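Local coordinates for protein N-acetyltransferase (Staphylococcus aureus subsp. aureus, PDB 4M85) that probably transfers an acetyl group from acetyl-coenzyme A to an amine acceptor, as a member of the GNAT family of N-acetyltransferases, at residues Y21-D26 with T118-A123; Y53-Q58 with C72-S77; F14-L19 with I60-V65. One frame throughout, in Å; residues are numbered along the deposited sequence.

The three contacts sit round one mixed sheet of the GNAT fold. Contacts 1 and 3 both use helix 13-26: its first part packs on strand 60-65 and its last part on strand 114-121, so the helix runs across the sheet, and the contact centres lie about 10 Å apart. Contact 2 sets the loop before strand 60-65 against strand 68-77, which lies between those two strands; its centre is about 14 Å from that of contact 1 and about 11 Å from that of contact 3. Along the chain the segments come as 14-19, 21-26, 53-58, 60-65, 72-77 and 118-123, so helix 13-26 and the loop 53-58 pack on three successive strands, 60-65, 68-77 and 114-121.

Contact 1 of 3, residues Y21-D26 with T118-A123; sequences YMVWDD and TIATFA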
loop_
_atom_site.group_PDB
_atom_site.type_symbol
_atom_site.label_atom_id
_atom_site.label_comp_id
_atom_site.label_asym_id
_atom_site.label_seq_id
_atom_site.Cartn_x
_atom_site.Cartn_y
_atom_site.Cartn_z
ATOM N N TYR A 21 -8.736 -1.219 0.724
ATOM C CA TYR A 21 -10.025 -0.716 0.272
ATOM C C TYR A 21 -10.232 0.746 0.697
ATOM O O TYR A 21 -10.677 1.586 -0.098
ATOM C CB TYR A 21 -11.174 -1.586 0.809
ATOM C CG TYR A 21 -12.495 -1.154 0.256
ATOM C CD1 TYR A 21 -13.340 -0.283 0.959
ATOM C CD2 TYR A 21 -12.890 -1.587 -0.996
ATOM C CE1 TYR A 21 -14.550 0.140 0.407
ATOM C CE2 TYR A 21 -14.081 -1.171 -1.558
ATOM C CZ TYR A 21 -14.909 -0.314 -0.862
ATOM O OH TYR A 21 -16.092 0.053 -1.479
ATOM N N MET A 22 -9.934 1.049 1.959
ATOM C CA MET A 22 -10.111 2.423 2.472
ATOM C C MET A 22 -9.245 3.408 1.707
ATOM O O MET A 22 -9.686 4.505 1.357
ATOM C CB MET A 22 -9.785 2.499 3.963
ATOM C CG MET A 22 -10.970 2.204 4.873
ATOM S SD MET A 22 -10.422 1.701 6.507
ATOM C CE MET A 22 -9.027 2.817 6.827
ATOM N N VAL A 23 -8.011 3.019 1.425
ATOM C CA VAL A 23 -7.127 3.886 0.677
ATOM C C VAL A 23 -7.685 4.114 -0.732
ATOM O O VAL A 23 -7.707 5.252 -1.214
ATOM C CB VAL A 23 -5.693 3.325 0.611
ATOM C CG1 VAL A 23 -4.834 4.153 -0.338
ATOM C CG2 VAL A 23 -5.066 3.329 1.998
ATOM N N TRP A 24 -8.116 3.046 -1.394
ATOM C CA TRP A 24 -8.621 3.165 -2.769
ATOM C C TRP A 24 -9.910 3.987 -2.824
ATOM O O TRP A 24 -10.186 4.640 -3.826
ATOM C CB TRP A 24 -8.868 1.784 -3.398
ATOM C CG TRP A 24 -7.623 0.985 -3.720
ATOM C CD1 TRP A 24 -6.318 1.299 -3.406
ATOM C CD2 TRP A 24 -7.578 -0.278 -4.400
ATOM N NE1 TRP A 24 -5.471 0.312 -3.867
ATOM C CE2 TRP A 24 -6.219 -0.666 -4.477
ATOM C CE3 TRP A 24 -8.559 -1.117 -4.965
ATOM C CZ2 TRP A 24 -5.816 -1.856 -5.084
ATOM C CZ3 TRP A 24 -8.152 -2.284 -5.590
ATOM C CH2 TRP A 24 -6.790 -2.645 -5.633
ATOM N N ASP A 25 -10.694 3.940 -1.746
ATOM C CA ASP A 25 -11.943 4.713 -1.635
ATOM C C ASP A 25 -11.642 6.208 -1.485
ATOM O O ASP A 25 -12.300 7.036 -2.133
ATOM C CB ASP A 25 -12.811 4.204 -0.470
ATOM C CG ASP A 25 -14.141 4.968 -0.331
ATOM O OD1 ASP A 25 -15.063 4.764 -1.154
ATOM O OD2 ASP A 25 -14.260 5.777 0.612
ATOM N N ASP A 26 -10.652 6.544 -0.651
ATOM C CA ASP A 26 -10.142 7.911 -0.568
ATOM C C ASP A 26 -9.748 8.398 -1.952
ATOM O O ASP A 26 -10.257 9.414 -2.422
ATOM C CB ASP A 26 -8.920 7.998 0.351
ATOM C CG ASP A 26 -9.272 7.857 1.820
ATOM O OD1 ASP A 26 -10.469 7.963 2.155
ATOM O OD2 ASP A 26 -8.349 7.631 2.641
ATOM N N THR A 118 1.946 2.037 0.170
ATOM C CA THR A 118 0.849 2.185 1.124
ATOM C C THR A 118 1.354 2.089 2.572
ATOM O O THR A 118 2.132 1.190 2.892
ATOM C CB THR A 118 -0.217 1.057 0.934
ATOM O OG1 THR A 118 -0.750 1.079 -0.392
ATOM C CG2 THR A 118 -1.341 1.235 1.884
ATOM N N ILE A 119 0.933 3.034 3.418
ATOM C CA ILE A 119 1.090 2.931 4.872
ATOM C C ILE A 119 -0.253 3.229 5.473
ATOM O O ILE A 119 -0.720 4.349 5.351
ATOM C CB ILE A 119 2.085 3.948 5.466
ATOM C CG1 ILE A 119 3.439 3.818 4.812
ATOM C CG2 ILE A 119 2.209 3.704 6.959
ATOM C CD1 ILE A 119 4.425 4.905 5.201
ATOM N N ALA A 120 -0.882 2.235 6.108
ATOM C CA ALA A 120 -2.279 2.364 6.512
ATOM C C ALA A 120 -2.518 1.859 7.930
ATOM O O ALA A 120 -1.943 0.858 8.353
ATOM C CB ALA A 120 -3.187 1.639 5.513
ATOM N N THR A 121 -3.373 2.558 8.669
ATOM C CA THR A 121 -3.682 2.163 10.053
ATOM C C THR A 121 -5.196 2.185 10.232
ATOM O O THR A 121 -5.852 3.102 9.764
ATOM C CB THR A 121 -3.009 3.113 11.089
ATOM O OG1 THR A 121 -1.622 3.249 10.799
ATOM C CG2 THR A 121 -3.100 2.566 12.503
ATOM N N PHE A 122 -5.748 1.179 10.909
ATOM C CA PHE A 122 -7.158 1.230 11.305
ATOM C C PHE A 122 -7.419 2.386 12.289
ATOM O O PHE A 122 -6.609 2.670 13.184
ATOM C CB PHE A 122 -7.615 -0.089 11.927
ATOM C CG PHE A 122 -7.802 -1.201 10.935
ATOM C CD1 PHE A 122 -8.799 -1.119 9.966
ATOM C CD2 PHE A 122 -6.976 -2.321 10.969
ATOM C CE1 PHE A 122 -8.982 -2.145 9.056
ATOM C CE2 PHE A 122 -7.143 -3.349 10.054
ATOM C CZ PHE A 122 -8.150 -3.263 9.104
ATOM N N ALA A 123 -8.554 3.054 12.107
ATOM C CA ALA A 123 -8.940 4.213 12.936
ATOM C C ALA A 123 -8.849 3.949 14.453
ATOM O O ALA A 123 -8.418 4.800 15.214
ATOM C CB ALA A 123 -10.348 4.677 12.539
#
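Met22 and Val23 carry most of this interface, in which the last turns of helix 13-26 meet strand 114-121 without a hydrogen bond between them. Val23 points at the strand and presents a single methyl group, CG2, to two residues of the same strand face. CG2 is 4.3 Å from Thr118 CG2, and the same methyl is 4.3 Å from Ala120 CB. The Val23 torsion explains the choice of branch: CG1 stands anti to the backbone N (chi1 172°), which leaves CG2 as the methyl turned to the strand. On the other side, Thr118 offers its methyl rather than its hydroxyl. Separations of this size describe light apolar packing, not tight interlocking.

Met22 takes the neighbouring position, nearer the C-terminal end of the strand. Its terminal CE lies 4.3 Å from Thr121 O, a carbonyl that accepts a hydrogen bond from Arg126 NH2, and Met22 also touches Arg126 itself. The ring of Phe122 approaches more loosely, with CD1 4.7 Å from Met22 SD. The side chains of Tyr21 and Trp24 instead meet helix 37-49.

Backbone geometry fits a helix laid across a sheet: the axes of helix segment 21-26 and strand segment 118-121 come within 9.7 Å, and their directions differ by 110°. Arg126 follows strand 114-121 in an Arg-X-X-Gly-X-Ala sequence, the GNAT signature that in relatives binds the pyrophosphate of acetyl-CoA; the packing thus joins helix 13-26 to the strand that leads into this probable cofactor loop.

Contact 2 of 3, residues Y53-Q58 with C72-S77; sequences YRTFYQ and CIISYS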
loop_
_atom_site.group_PDB
_atom_site.type_symbol
_atom_site.label_atom_id
_atom_site.label_comp_id
_atom_site.label_asym_id
_atom_site.label_seq_id
_atom_site.Cartn_x
_atom_site.Cartn_y
_atom_site.Cartn_z
ATOM N N TYR A 53 0.535 -9.696 -7.010
ATOM C CA TYR A 53 0.018 -8.380 -7.270
ATOM C C TYR A 53 0.821 -7.409 -6.381
ATOM O O TYR A 53 1.607 -7.842 -5.537
ATOM C CB TYR A 53 -1.516 -8.328 -6.998
ATOM C CG TYR A 53 -2.081 -6.984 -7.311
ATOM C CD1 TYR A 53 -1.979 -6.469 -8.575
ATOM C CD2 TYR A 53 -2.667 -6.199 -6.328
ATOM C CE1 TYR A 53 -2.441 -5.208 -8.870
ATOM C CE2 TYR A 53 -3.152 -4.936 -6.613
ATOM C CZ TYR A 53 -3.026 -4.437 -7.891
ATOM O OH TYR A 53 -3.457 -3.166 -8.219
ATOM N N ARG A 54 0.684 -6.117 -6.630
ATOM C CA ARG A 54 1.239 -5.070 -5.743
ATOM C C ARG A 54 1.078 -5.412 -4.256
ATOM O O ARG A 54 2.044 -5.344 -3.452
ATOM C CB ARG A 54 0.510 -3.757 -6.008
ATOM C CG ARG A 54 0.914 -3.009 -7.269
ATOM C CD ARG A 54 -0.074 -1.892 -7.509
ATOM N NE ARG A 54 0.056 -1.252 -8.817
ATOM C CZ ARG A 54 0.804 -0.180 -9.084
ATOM N NH1 ARG A 54 1.538 0.412 -8.141
ATOM N NH2 ARG A 54 0.794 0.327 -10.307
ATOM N N THR A 55 -0.148 -5.794 -3.896
ATOM C CA THR A 55 -0.491 -6.119 -2.505
ATOM C C THR A 55 -0.204 -7.570 -2.081
ATOM O O THR A 55 -0.764 -8.032 -1.093
ATOM C CB THR A 55 -1.964 -5.755 -2.217
ATOM O OG1 THR A 55 -2.803 -6.427 -3.133
ATOM C CG2 THR A 55 -2.197 -4.284 -2.395
ATOM N N PHE A 56 0.670 -8.290 -2.790
ATOM C CA PHE A 56 1.062 -9.623 -2.315
ATOM C C PHE A 56 1.495 -9.553 -0.862
ATOM O O PHE A 56 2.138 -8.593 -0.465
ATOM C CB PHE A 56 2.208 -10.245 -3.124
ATOM C CG PHE A 56 2.191 -11.754 -3.148
ATOM C CD1 PHE A 56 3.376 -12.497 -3.080
ATOM C CD2 PHE A 56 0.980 -12.461 -3.317
ATOM C CE1 PHE A 56 3.347 -13.905 -3.151
ATOM C CE2 PHE A 56 0.948 -13.838 -3.366
ATOM C CZ PHE A 56 2.132 -14.575 -3.285
ATOM N N TYR A 57 1.159 -10.576 -0.083
ATOM C CA TYR A 57 1.531 -10.618 1.342
ATOM C C TYR A 57 3.037 -10.607 1.533
ATOM O O TYR A 57 3.525 -10.196 2.594
ATOM C CB TYR A 57 0.887 -11.819 2.085
ATOM C CG TYR A 57 1.495 -13.162 1.776
ATOM C CD1 TYR A 57 1.018 -13.930 0.733
ATOM C CD2 TYR A 57 2.540 -13.672 2.541
ATOM C CE1 TYR A 57 1.563 -15.155 0.437
ATOM C CE2 TYR A 57 3.109 -14.896 2.247
ATOM C CZ TYR A 57 2.617 -15.634 1.192
ATOM O OH TYR A 57 3.166 -16.848 0.872
ATOM N N GLN A 58 3.778 -11.028 0.500
ATOM C CA GLN A 58 5.228 -11.001 0.528
ATOM C C GLN A 58 5.757 -9.580 0.401
ATOM O O GLN A 58 6.939 -9.385 0.528
ATOM C CB GLN A 58 5.830 -11.811 -0.632
ATOM C CG GLN A 58 5.575 -13.297 -0.554
ATOM C CD GLN A 58 6.332 -14.058 -1.631
ATOM O OE1 GLN A 58 6.328 -13.674 -2.804
ATOM N NE2 GLN A 58 6.975 -15.157 -1.238
ATOM N N CYS A 72 -0.615 -1.740 8.311
ATOM C CA CYS A 72 0.324 -2.384 7.397
ATOM C C CYS A 72 1.057 -1.412 6.518
ATOM O O CYS A 72 0.637 -0.268 6.360
ATOM C CB CYS A 72 -0.350 -3.423 6.524
ATOM S SG CYS A 72 -1.382 -2.734 5.232
ATOM N N ILE A 73 2.190 -1.888 5.988
ATOM C CA ILE A 73 3.016 -1.133 5.067
ATOM C C ILE A 73 3.358 -2.010 3.850
ATOM O O ILE A 73 3.720 -3.157 4.016
ATOM C CB ILE A 73 4.292 -0.571 5.739
ATOM C CG1 ILE A 73 5.026 0.339 4.768
ATOM C CG2 ILE A 73 5.221 -1.682 6.244
ATOM C CD1 ILE A 73 5.937 1.356 5.422
ATOM N N ILE A 74 3.212 -1.458 2.639
ATOM C CA ILE A 74 3.283 -2.267 1.389
ATOM C C ILE A 74 4.357 -1.653 0.508
ATOM O O ILE A 74 4.293 -0.485 0.211
ATOM C CB ILE A 74 1.941 -2.251 0.604
ATOM C CG1 ILE A 74 0.784 -2.590 1.538
ATOM C CG2 ILE A 74 1.974 -3.215 -0.590
ATOM C CD1 ILE A 74 -0.596 -2.610 0.897
ATOM N N SER A 75 5.343 -2.467 0.118
ATOM C CA SER A 75 6.485 -2.010 -0.655
ATOM C C SER A 75 7.045 -3.125 -1.545
ATOM O O SER A 75 6.914 -4.283 -1.219
ATOM C CB SER A 75 7.573 -1.518 0.271
ATOM O OG SER A 75 8.117 -2.574 1.044
ATOM N N TYR A 76 7.670 -2.731 -2.649
ATOM C CA TYR A 76 8.202 -3.657 -3.678
ATOM C C TYR A 76 9.065 -2.853 -4.665
ATOM O O TYR A 76 8.980 -1.608 -4.699
ATOM C CB TYR A 76 7.051 -4.359 -4.415
ATOM C CG TYR A 76 5.934 -3.418 -4.772
ATOM C CD1 TYR A 76 4.773 -3.366 -4.021
ATOM C CD2 TYR A 76 6.050 -2.546 -5.842
ATOM C CE1 TYR A 76 3.763 -2.468 -4.310
ATOM C CE2 TYR A 76 5.039 -1.657 -6.145
ATOM C CZ TYR A 76 3.903 -1.614 -5.371
ATOM O OH TYR A 76 2.905 -0.717 -5.698
ATOM N N SER A 77 9.876 -3.531 -5.489
ATOM C CA SER A 77 10.778 -2.798 -6.390
ATOM C C SER A 77 10.017 -2.006 -7.415
ATOM O O SER A 77 9.055 -2.501 -8.008
ATOM C CB SER A 77 11.786 -3.727 -7.116
ATOM O OG SER A 77 11.108 -4.795 -7.729
#
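Tyr76 crosses Arg54 at a slant, its ring meeting the backbone carbonyl and its hydroxyl end the aliphatic part of that side chain. At the CB end of the ring, CD1 is 3.4 Å from Arg54 O; at the far end, the Tyr76 hydroxyl oxygen OH is 3.4 Å from Arg54 CG. Arg54 runs extended from CG to NE and passes the hydroxyl before its guanidinium turns back to it. The resulting hydrogen bond, from Arg54 NH1 to Tyr76 OH, measures 3.0 Å. It is bent, with an N-H...O angle of 140°, and the hydroxyl sits 22° out of the guanidinium plane. Ring and guanidinium planes are 78° apart, which rules out a parallel stack.

Further partners fix both polar ends. Glu85 pairs with Arg54 NE and Glu81 with NH1, while Tyr76 OH is also hydrogen-bonded to Glu117 on the next strand.

A second, smaller patch is made by Ile74. Its CG2 packs against a carbonyl, 3.6 Å from Arg54 O, and its CD1 against a methyl, 4.0 Å from Thr55 CG2. The Thr55 hydroxyl occupies the position between the backbone N and the carbonyl carbon and bonds to Ser47, leaving the methyl for Ile74. The loop is shaped here by a type I beta turn from Tyr53 to Phe56, closed by a backbone bond of 2.9 Å from Phe56 N to Tyr53 O.

Ile74 and Tyr76, two positions apart on strand 68-77, therefore hold the turn over one face of the sheet. This is the connection from helix 37-49 into strand 60-65 of the GNAT fold, here packed on the neighbouring strand 68-77.

Contact 3 of 3, residues F14-L19 with I60-V65; sequences FDIAKL and ILVYEV
Ile16 of helix 13-26 and Ile60 of strand 60-65 reach toward each other tip to tip, and between them they supply most of the buried surface. Both isoleucines have the same conformation. In each, CG1 is anti to the carbonyl carbon (chi1 -69° in Ile16, -57° in Ile60), and the second torsion is extended, so the delta methyl is carried outward to the end of the chain while the gamma methyl CG2 stays beside it as a second point of contact.

The result is a reciprocal fit. Ile16 CG2 touches Ile60 CD1 at 3.8 Å, and the exchange of roles brings Ile16 CD1 to 3.9 Å from Ile60 CG2. The two CD1 atoms of Ile16 and Ile60 are themselves 3.9 Å apart. Three methyl pairs at nearly equal separations indicate close van der Waals packing with neither branch left to one side.

In the GNAT fold this helix follows the first strand, 4-7, and packs on one face of the sheet, where 4-7 pairs antiparallel with 60-65. The geometry agrees: the nearest CA atoms are those of Ile16 and Val62, 8.6 Å apart, a spacing that leaves room for a layer of side chains between the two backbones, and no hydrogen bond crosses it.

Val62, two residues along from Ile60 and on the same strand face, joins through one branch. Its CG1 meets Ile16 CD1 at 4.1 Å, making that delta methyl common to both strand residues. Cys48 on helix 37-49 and Ala8 in the loop after strand 4-7 also touch Ile16. One turn further along the helix, Leu19 points toward the sheet as well, but it packs on Cys72 of strand 68-77 and on Ala120 and Phe122.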
loop_
_atom_site.group_PDB
_atom_site.type_symbol
_atom_site.label_atom_id
_atom_site.label_comp_id
_atom_site.label_asym_id
_atom_site.label_seq_id
_atom_site.Cartn_x
_atom_site.Cartn_y
_atom_site.Cartn_z
ATOM N N PHE A 14 -7.556 -10.570 4.984
ATOM C CA PHE A 14 -8.885 -9.993 5.127
ATOM C C PHE A 14 -8.819 -8.581 5.751
ATOM O O PHE A 14 -9.507 -7.649 5.283
ATOM C CB PHE A 14 -9.797 -10.992 5.850
ATOM C CG PHE A 14 -9.839 -12.319 5.148
ATOM C CD1 PHE A 14 -10.648 -12.494 4.042
ATOM C CD2 PHE A 14 -8.996 -13.346 5.522
ATOM C CE1 PHE A 14 -10.631 -13.682 3.340
ATOM C CE2 PHE A 14 -8.964 -14.538 4.825
ATOM C CZ PHE A 14 -9.789 -14.709 3.738
ATOM N N ASP A 15 -7.961 -8.413 6.751
ATOM C CA ASP A 15 -7.734 -7.096 7.371
ATOM C C ASP A 15 -6.954 -6.167 6.446
ATOM O O ASP A 15 -7.280 -4.985 6.302
ATOM C CB ASP A 15 -7.026 -7.253 8.723
ATOM C CG ASP A 15 -7.983 -7.712 9.851
ATOM O OD1 ASP A 15 -9.136 -7.236 9.906
ATOM O OD2 ASP A 15 -7.569 -8.529 10.703
ATOM N N ILE A 16 -5.933 -6.711 5.793
ATOM C CA ILE A 16 -5.187 -5.970 4.781
ATOM C C ILE A 16 -6.161 -5.428 3.695
ATOM O O ILE A 16 -6.094 -4.252 3.325
ATOM C CB ILE A 16 -4.066 -6.832 4.182
ATOM C CG1 ILE A 16 -2.962 -7.076 5.230
ATOM C CG2 ILE A 16 -3.502 -6.197 2.918
ATOM C CD1 ILE A 16 -1.833 -7.996 4.805
ATOM N N ALA A 17 -7.092 -6.258 3.233
ATOM C CA ALA A 17 -8.052 -5.829 2.217
ATOM C C ALA A 17 -8.883 -4.621 2.670
ATOM O O ALA A 17 -9.128 -3.703 1.914
ATOM C CB ALA A 17 -8.966 -6.999 1.850
ATOM N N LYS A 18 -9.287 -4.593 3.928
ATOM C CA LYS A 18 -10.075 -3.461 4.419
ATOM C C LYS A 18 -9.241 -2.192 4.385
ATOM O O LYS A 18 -9.718 -1.139 3.945
ATOM C CB LYS A 18 -10.593 -3.759 5.822
ATOM C CG LYS A 18 -11.584 -4.906 5.861
ATOM C CD LYS A 18 -12.091 -5.105 7.286
ATOM C CE LYS A 18 -12.730 -6.469 7.480
ATOM N NZ LYS A 18 -13.142 -6.636 8.907
ATOM N N LEU A 19 -7.980 -2.309 4.796
ATOM C CA LEU A 19 -7.055 -1.172 4.784
ATOM C C LEU A 19 -6.846 -0.625 3.369
ATOM O O LEU A 19 -6.953 0.584 3.153
ATOM C CB LEU A 19 -5.711 -1.564 5.410
ATOM C CG LEU A 19 -5.647 -1.653 6.943
ATOM C CD1 LEU A 19 -4.415 -2.419 7.422
ATOM C CD2 LEU A 19 -5.689 -0.266 7.606
ATOM N N ILE A 60 4.382 -7.122 2.259
ATOM C CA ILE A 60 3.693 -6.439 3.349
ATOM C C ILE A 60 4.264 -6.808 4.712
ATOM O O ILE A 60 4.464 -7.991 5.008
ATOM C CB ILE A 60 2.174 -6.726 3.311
ATOM C CG1 ILE A 60 1.594 -6.291 1.944
ATOM C CG2 ILE A 60 1.468 -6.029 4.492
ATOM C CD1 ILE A 60 0.105 -6.528 1.748
ATOM N N LEU A 61 4.531 -5.769 5.526
ATOM C CA LEU A 61 4.730 -5.913 6.972
ATOM C C LEU A 61 3.483 -5.417 7.703
ATOM O O LEU A 61 2.889 -4.407 7.328
ATOM C CB LEU A 61 5.949 -5.136 7.498
ATOM C CG LEU A 61 7.303 -5.386 6.850
ATOM C CD1 LEU A 61 8.295 -4.472 7.525
ATOM C CD2 LEU A 61 7.755 -6.834 6.997
ATOM N N VAL A 62 3.087 -6.134 8.747
ATOM C CA VAL A 62 1.933 -5.753 9.531
ATOM C C VAL A 62 2.380 -5.433 10.945
ATOM O O VAL A 62 3.394 -5.983 11.425
ATOM C CB VAL A 62 0.823 -6.837 9.558
ATOM C CG1 VAL A 62 0.365 -7.161 8.138
ATOM C CG2 VAL A 62 1.298 -8.120 10.220
ATOM N N TYR A 63 1.614 -4.538 11.573
ATOM C CA TYR A 63 1.676 -4.290 13.016
ATOM C C TYR A 63 0.504 -5.018 13.688
ATOM O O TYR A 63 -0.657 -4.646 13.531
ATOM C CB TYR A 63 1.635 -2.797 13.325
ATOM C CG TYR A 63 2.150 -2.441 14.709
ATOM C CD1 TYR A 63 1.380 -2.694 15.846
ATOM C CD2 TYR A 63 3.403 -1.833 14.886
ATOM C CE1 TYR A 63 1.843 -2.362 17.126
ATOM C CE2 TYR A 63 3.879 -1.517 16.158
ATOM C CZ TYR A 63 3.086 -1.784 17.281
ATOM O OH TYR A 63 3.521 -1.453 18.557
ATOM N N GLU A 64 0.836 -6.070 14.415
ATOM C CA GLU A 64 -0.134 -6.895 15.099
ATOM C C GLU A 64 -0.282 -6.420 16.557
ATOM O O GLU A 64 0.695 -6.401 17.293
ATOM C CB GLU A 64 0.330 -8.345 15.039
ATOM C CG GLU A 64 -0.654 -9.341 15.634
ATOM C CD GLU A 64 -0.078 -10.723 15.734
ATOM O OE1 GLU A 64 0.583 -11.176 14.762
ATOM O OE2 GLU A 64 -0.280 -11.355 16.797
ATOM N N VAL A 65 -1.496 -6.022 16.930
ATOM C CA VAL A 65 -1.872 -5.639 18.289
ATOM C C VAL A 65 -2.980 -6.574 18.813
ATOM O O VAL A 65 -4.070 -6.706 18.195
ATOM C CB VAL A 65 -2.455 -4.195 18.343
ATOM C CG1 VAL A 65 -2.846 -3.816 19.763
ATOM C CG2 VAL A 65 -1.472 -3.173 17.809
#